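Local structure of ribokinase (Cryptococcus neoformans var. grubii serotype A, 6CW5) at residues Y138-V143 and G290-K295; L204-S209 and D235-N240. The protein probably phosphorylates D-ribose at O-5 with ATP and a divalent cation, most likely magnesium, giving D-ribose 5-phosphate and ADP. All coordinates share one frame; numbering follows the deposited sequence.

Contact 1. Residues Y138-V143 and G290-K295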
loop_
_atom_site.group_PDB
_atom_site.type_symbol
_atom_site.label_atom_id
_atom_site.label_comp_id
_atom_site.label_asym_id
_atom_site.label_seq_id
_atom_site.Cartn_x
_atom_site.Cartn_y
_atom_site.Cartn_z
ATOM N N TYR A 138 15.525 -4.434 -12.308
ATOM C CA TYR A 138 15.551 -2.976 -12.368
ATOM C C TYR A 138 16.724 -2.395 -11.594
ATOM O O TYR A 138 17.085 -2.896 -10.526
ATOM C CB TYR A 138 14.252 -2.395 -11.820
ATOM C CG TYR A 138 13.072 -2.906 -12.592
ATOM C CD1 TYR A 138 12.851 -2.493 -13.906
ATOM C CD2 TYR A 138 12.201 -3.834 -12.032
ATOM C CE1 TYR A 138 11.769 -2.961 -14.624
ATOM C CE2 TYR A 138 11.109 -4.312 -12.746
ATOM C CZ TYR A 138 10.910 -3.875 -14.040
ATOM O OH TYR A 138 9.849 -4.351 -14.758
ATOM N N THR A 139 17.305 -1.325 -12.144
ATOM C CA THR A 139 18.302 -0.520 -11.463
ATOM C C THR A 139 17.736 0.807 -10.976
ATOM O O THR A 139 18.333 1.432 -10.088
ATOM C CB THR A 139 19.493 -0.237 -12.396
ATOM O OG1 THR A 139 19.019 0.383 -13.603
ATOM C CG2 THR A 139 20.243 -1.529 -12.749
ATOM N N HIS A 140 16.614 1.255 -11.546
ATOM C CA HIS A 140 16.042 2.562 -11.228
ATOM C C HIS A 140 14.546 2.419 -11.010
ATOM O O HIS A 140 13.888 1.639 -11.708
ATOM C CB HIS A 140 16.317 3.578 -12.368
ATOM C CG HIS A 140 17.759 3.968 -12.466
ATOM N ND1 HIS A 140 18.740 3.088 -12.874
ATOM C CD2 HIS A 140 18.394 5.117 -12.142
ATOM C CE1 HIS A 140 19.914 3.694 -12.830
ATOM N NE2 HIS A 140 19.734 4.919 -12.380
ATOM N N LEU A 141 14.015 3.192 -10.058
ATOM C CA LEU A 141 12.586 3.269 -9.782
ATOM C C LEU A 141 12.145 4.716 -9.875
ATOM O O LEU A 141 12.802 5.608 -9.324
ATOM C CB LEU A 141 12.246 2.712 -8.401
ATOM C CG LEU A 141 10.805 2.924 -7.917
ATOM C CD1 LEU A 141 9.814 1.954 -8.650
ATOM C CD2 LEU A 141 10.737 2.739 -6.387
ATOM N N LEU A 142 11.031 4.951 -10.557
ATOM C CA LEU A 142 10.426 6.278 -10.629
ATOM C C LEU A 142 9.013 6.199 -10.076
ATOM O O LEU A 142 8.227 5.356 -10.512
ATOM C CB LEU A 142 10.417 6.740 -12.083
ATOM C CG LEU A 142 10.044 8.135 -12.509
ATOM C CD1 LEU A 142 10.722 9.195 -11.616
ATOM C CD2 LEU A 142 10.489 8.271 -13.950
ATOM N N VAL A 143 8.684 7.077 -9.117
ATOM C CA VAL A 143 7.381 7.075 -8.465
ATOM C C VAL A 143 6.902 8.515 -8.342
ATOM O O VAL A 143 7.689 9.458 -8.351
ATOM C CB VAL A 143 7.373 6.401 -7.067
ATOM C CG1 VAL A 143 7.311 4.850 -7.201
ATOM C CG2 VAL A 143 8.594 6.825 -6.240
ATOM N N GLY A 290 19.092 9.974 -18.040
ATOM C CA GLY A 290 20.459 10.443 -17.913
ATOM C C GLY A 290 21.199 9.725 -16.802
ATOM O O GLY A 290 22.380 9.417 -16.935
ATOM N N LEU A 291 20.515 9.452 -15.689
ATOM C CA LEU A 291 21.134 8.646 -14.640
ATOM C C LEU A 291 21.478 7.254 -15.161
ATOM O O LEU A 291 22.569 6.736 -14.902
ATOM C CB LEU A 291 20.218 8.564 -13.421
ATOM C CG LEU A 291 19.949 9.862 -12.646
ATOM C CD1 LEU A 291 18.996 9.601 -11.502
ATOM C CD2 LEU A 291 21.229 10.475 -12.142
ATOM N N MET A 292 20.572 6.641 -15.924
ATOM C CA MET A 292 20.813 5.294 -16.421
ATOM C C MET A 292 21.883 5.221 -17.500
ATOM O O MET A 292 22.499 4.160 -17.663
ATOM C CB MET A 292 19.519 4.707 -16.970
ATOM C CG MET A 292 18.545 4.310 -15.905
ATOM S SD MET A 292 17.186 3.514 -16.755
ATOM C CE MET A 292 16.309 4.990 -17.101
ATOM N N SER A 293 22.099 6.300 -18.255
ATOM C CA SER A 293 22.987 6.274 -19.413
ATOM C C SER A 293 24.461 6.218 -19.050
ATOM O O SER A 293 25.294 6.050 -19.946
ATOM C CB SER A 293 22.776 7.518 -20.280
ATOM O OG SER A 293 23.123 8.685 -19.547
ATOM N N GLY A 294 24.811 6.371 -17.782
ATOM C CA GLY A 294 26.203 6.531 -17.437
ATOM C C GLY A 294 26.745 7.925 -17.648
ATOM O O GLY A 294 27.920 8.163 -17.345
ATOM N N LYS A 295 25.936 8.849 -18.167
ATOM C CA LYS A 295 26.356 10.237 -18.294
ATOM C C LYS A 295 26.711 10.807 -16.930
ATOM O O LYS A 295 26.171 10.397 -15.900
ATOM C CB LYS A 295 25.245 11.095 -18.908
ATOM C CG LYS A 295 25.168 11.092 -20.419
ATOM C CD LYS A 295 23.945 11.878 -20.873
ATOM C CE LYS A 295 23.814 11.880 -22.382
ATOM N NZ LYS A 295 22.510 12.445 -22.838
#

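Contact 2. Residues L204-S209 and D235-N240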
loop_
_atom_site.group_PDB
_atom_site.type_symbol
_atom_site.label_atom_id
_atom_site.label_comp_id
_atom_site.label_asym_id
_atom_site.label_seq_id
_atom_site.Cartn_x
_atom_site.Cartn_y
_atom_site.Cartn_z
ATOM N N LEU A 204 7.505 23.589 4.724
ATOM C CA LEU A 204 6.422 23.974 5.624
ATOM C C LEU A 204 5.962 22.789 6.459
ATOM O O LEU A 204 5.685 22.932 7.651
ATOM C CB LEU A 204 5.231 24.532 4.838
ATOM C CG LEU A 204 5.293 25.974 4.340
ATOM C CD1 LEU A 204 4.079 26.282 3.462
ATOM C CD2 LEU A 204 5.359 26.919 5.520
ATOM N N ALA A 205 5.856 21.606 5.842
ATOM C CA ALA A 205 5.429 20.438 6.604
ATOM C C ALA A 205 6.476 20.053 7.638
ATOM O O ALA A 205 6.143 19.405 8.641
ATOM C CB ALA A 205 5.141 19.260 5.654
ATOM N N PHE A 206 7.734 20.416 7.407
ATOM C CA PHE A 206 8.830 20.024 8.279
ATOM C C PHE A 206 9.156 21.109 9.302
ATOM O O PHE A 206 10.235 21.083 9.915
ATOM C CB PHE A 206 10.080 19.679 7.445
ATOM C CG PHE A 206 9.888 18.467 6.553
ATOM C CD1 PHE A 206 8.766 17.653 6.730
ATOM C CD2 PHE A 206 10.842 18.133 5.592
ATOM C CE1 PHE A 206 8.571 16.529 5.920
ATOM C CE2 PHE A 206 10.673 17.012 4.789
ATOM C CZ PHE A 206 9.532 16.220 4.956
ATOM N N GLY A 207 8.251 22.055 9.491
ATOM C CA GLY A 207 8.363 23.024 10.565
ATOM C C GLY A 207 9.166 24.260 10.231
ATOM O O GLY A 207 9.344 25.122 11.111
ATOM N N SER A 208 9.631 24.390 8.995
ATOM C CA SER A 208 10.386 25.561 8.577
ATOM C C SER A 208 9.440 26.721 8.307
ATOM O O SER A 208 8.261 26.525 7.995
ATOM C CB SER A 208 11.192 25.225 7.325
ATOM O OG SER A 208 11.961 26.326 6.867
ATOM N N SER A 209 9.948 27.946 8.458
ATOM C CA SER A 209 9.221 29.085 7.912
ATOM C C SER A 209 9.685 29.462 6.507
ATOM O O SER A 209 9.078 30.346 5.889
ATOM C CB SER A 209 9.350 30.299 8.830
ATOM O OG SER A 209 10.717 30.606 8.966
ATOM N N ASP A 235 15.444 17.179 10.298
ATOM C CA ASP A 235 15.368 15.833 10.864
ATOM C C ASP A 235 14.208 15.015 10.326
ATOM O O ASP A 235 14.216 13.789 10.492
ATOM C CB ASP A 235 15.253 15.877 12.384
ATOM C CG ASP A 235 16.504 16.422 13.056
ATOM O OD1 ASP A 235 17.603 16.258 12.491
ATOM O OD2 ASP A 235 16.371 17.015 14.147
ATOM N N TYR A 236 13.193 15.647 9.718
ATOM C CA TYR A 236 12.122 14.865 9.102
ATOM C C TYR A 236 12.539 14.278 7.768
ATOM O O TYR A 236 11.883 13.346 7.276
ATOM C CB TYR A 236 10.861 15.713 8.874
ATOM C CG TYR A 236 10.060 16.067 10.105
ATOM C CD1 TYR A 236 9.341 15.099 10.796
ATOM C CD2 TYR A 236 9.990 17.386 10.559
ATOM C CE1 TYR A 236 8.598 15.428 11.930
ATOM C CE2 TYR A 236 9.246 17.723 11.697
ATOM C CZ TYR A 236 8.553 16.742 12.366
ATOM O OH TYR A 236 7.821 17.062 13.481
ATOM N N PHE A 237 13.610 14.800 7.177
ATOM C CA PHE A 237 14.031 14.417 5.837
ATOM C C PHE A 237 15.107 13.343 5.993
ATOM O O PHE A 237 15.124 12.626 6.997
ATOM C CB PHE A 237 14.539 15.667 5.094
ATOM C CG PHE A 237 14.548 15.550 3.577
ATOM C CD1 PHE A 237 13.397 15.192 2.878
ATOM C CD2 PHE A 237 15.714 15.829 2.868
ATOM C CE1 PHE A 237 13.403 15.120 1.489
ATOM C CE2 PHE A 237 15.746 15.727 1.485
ATOM C CZ PHE A 237 14.594 15.364 0.792
ATOM N N SER A 238 15.997 13.207 5.019
ATOM C CA SER A 238 17.154 12.335 5.171
ATOM C C SER A 238 18.342 12.973 4.469
ATOM O O SER A 238 18.182 13.532 3.387
ATOM C CB SER A 238 16.889 10.955 4.549
ATOM O OG SER A 238 18.072 10.179 4.470
ATOM N N LYS A 239 19.536 12.837 5.056
ATOM C CA LYS A 239 20.732 13.415 4.434
ATOM C C LYS A 239 21.185 12.642 3.203
ATOM O O LYS A 239 22.103 13.083 2.510
ATOM C CB LYS A 239 21.849 13.492 5.469
ATOM C CG LYS A 239 21.563 14.592 6.516
ATOM C CD LYS A 239 22.709 14.768 7.511
ATOM C CE LYS A 239 22.390 15.882 8.538
ATOM N NZ LYS A 239 23.427 15.854 9.658
ATOM N N ASN A 240 20.563 11.512 2.901
ATOM C CA ASN A 240 21.019 10.710 1.777
ATOM C C ASN A 240 20.333 11.079 0.457
ATOM O O ASN A 240 20.719 10.537 -0.578
ATOM C CB ASN A 240 20.818 9.243 2.125
ATOM C CG ASN A 240 21.681 8.842 3.310
ATOM O OD1 ASN A 240 22.825 9.277 3.407
ATOM N ND2 ASN A 240 21.129 8.074 4.233
#

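Contact 1. Residues Y138-V143 and G290-K295
One face of the His-140 imidazole carries the CG methylene of Met-292, and its rim takes a hydroxyl lying in the ring plane, OG1 of Thr-139. The methylene makes a CH-pi contact: Met-292 CG stands 3.4 Å from the ring centroid, 16° off the normal, displaced toward the rim so that ND1 of His-140 is its nearest atom at 3.3 Å. Leu-291 brings only CB, which meets His-140 NE2 obliquely at 3.8 Å. The next atom along the methionine, SD of Met-292, lies oblique to the ring, 4.6 Å from the His-140 centroid. Within the Rossmann-like alpha/beta fold of the PfkB kinases, this is where the first residue of central strand 140-143 meets the C-terminal end of helix 279-292, with Met-292 also resting on Cys-15 of the adjacent strand and on Val-59 of helix 51-61. The Thr-139 OG1 to His-140 ND1 hydrogen bond, 2.8 Å, should restrain rotation of the imidazole; the same OG1 is also hydrogen-bonded to the backbone N of Arg-14. Ser-293 OG accepts from Lys-295 N, an ST turn, and separately donates to Gly-290 O, while Gly-294 turns the chain with positive phi.

Contact 2. Residues L204-S209 and D235-N240
A Schellman motif ends helix 196-205, and the residue just before its glycine, Phe-206, sends its ring against Tyr-236 and Phe-237 in the loop leading to strand 242-246. Tyr-236 CB sits over one face of the Phe-206 ring, 3.7 Å from the centroid and 16° off the normal, a CH-pi contact that falls nearest CD1 of Phe-206. The tyrosine ring itself is carried past the phenylalanine: the two planes are near parallel, at 29°, but slid so far apart, with centroids 5.6 Å from one another, that the rings barely overlap. The tyrosine ring comes beside the backbone as well, CD2 of Tyr-236 lying 3.7 Å from Phe-206 CA. Phe-237 comes in at the edge, where its CD1 is 3.8 Å from Phe-206 CE2. Phe-237 has its CG anti to the backbone N (chi1 -159°), whereas that of Tyr-236 is anti to the carbonyl carbon, and these different torsions help the consecutive aromatics meet a face and an edge of one ring. In the alpha/beta layering of the kinase, the contact joins the C-terminal end of helix 196-205 to the loop that follows helix 220-233, with Leu-231 of the second helix touching both phenylalanines. The Schellman bonds run from Ser-208 N to Leu-203 O and from Gly-207 N to Leu-204 O, the latter 3.3 Å, and Gly-207 has the positive phi of the C-prime position. Asn-234 ties the two turns together, its OD1 accepting from Tyr-236 N and its ND2 donating to Phe-206 O. The Phe-237 ring also meets that of Trp-186, their planes inclined to one another.

Both contacts lie at the C-terminal end of a helix and away from the annotated sites, their centres 26 Å apart and their nearest atoms about 11 Å apart. Contact 1 is partly buried and joins a helix end to a central strand of the large sheet; contact 2 is mostly buried, though Tyr-236 is exposed, and joins a helix end to a loop farther from the chain centre, with no strand taking part. Each rests on a methylene over a ring face, but the ring is a hydrogen-bonded imidazole in 138-143/290-295 and an apolar phenyl with aromatic neighbours in 204-209/235-240. Neither has a hydrogen bond directly across its segments, and neither touches the other subunit.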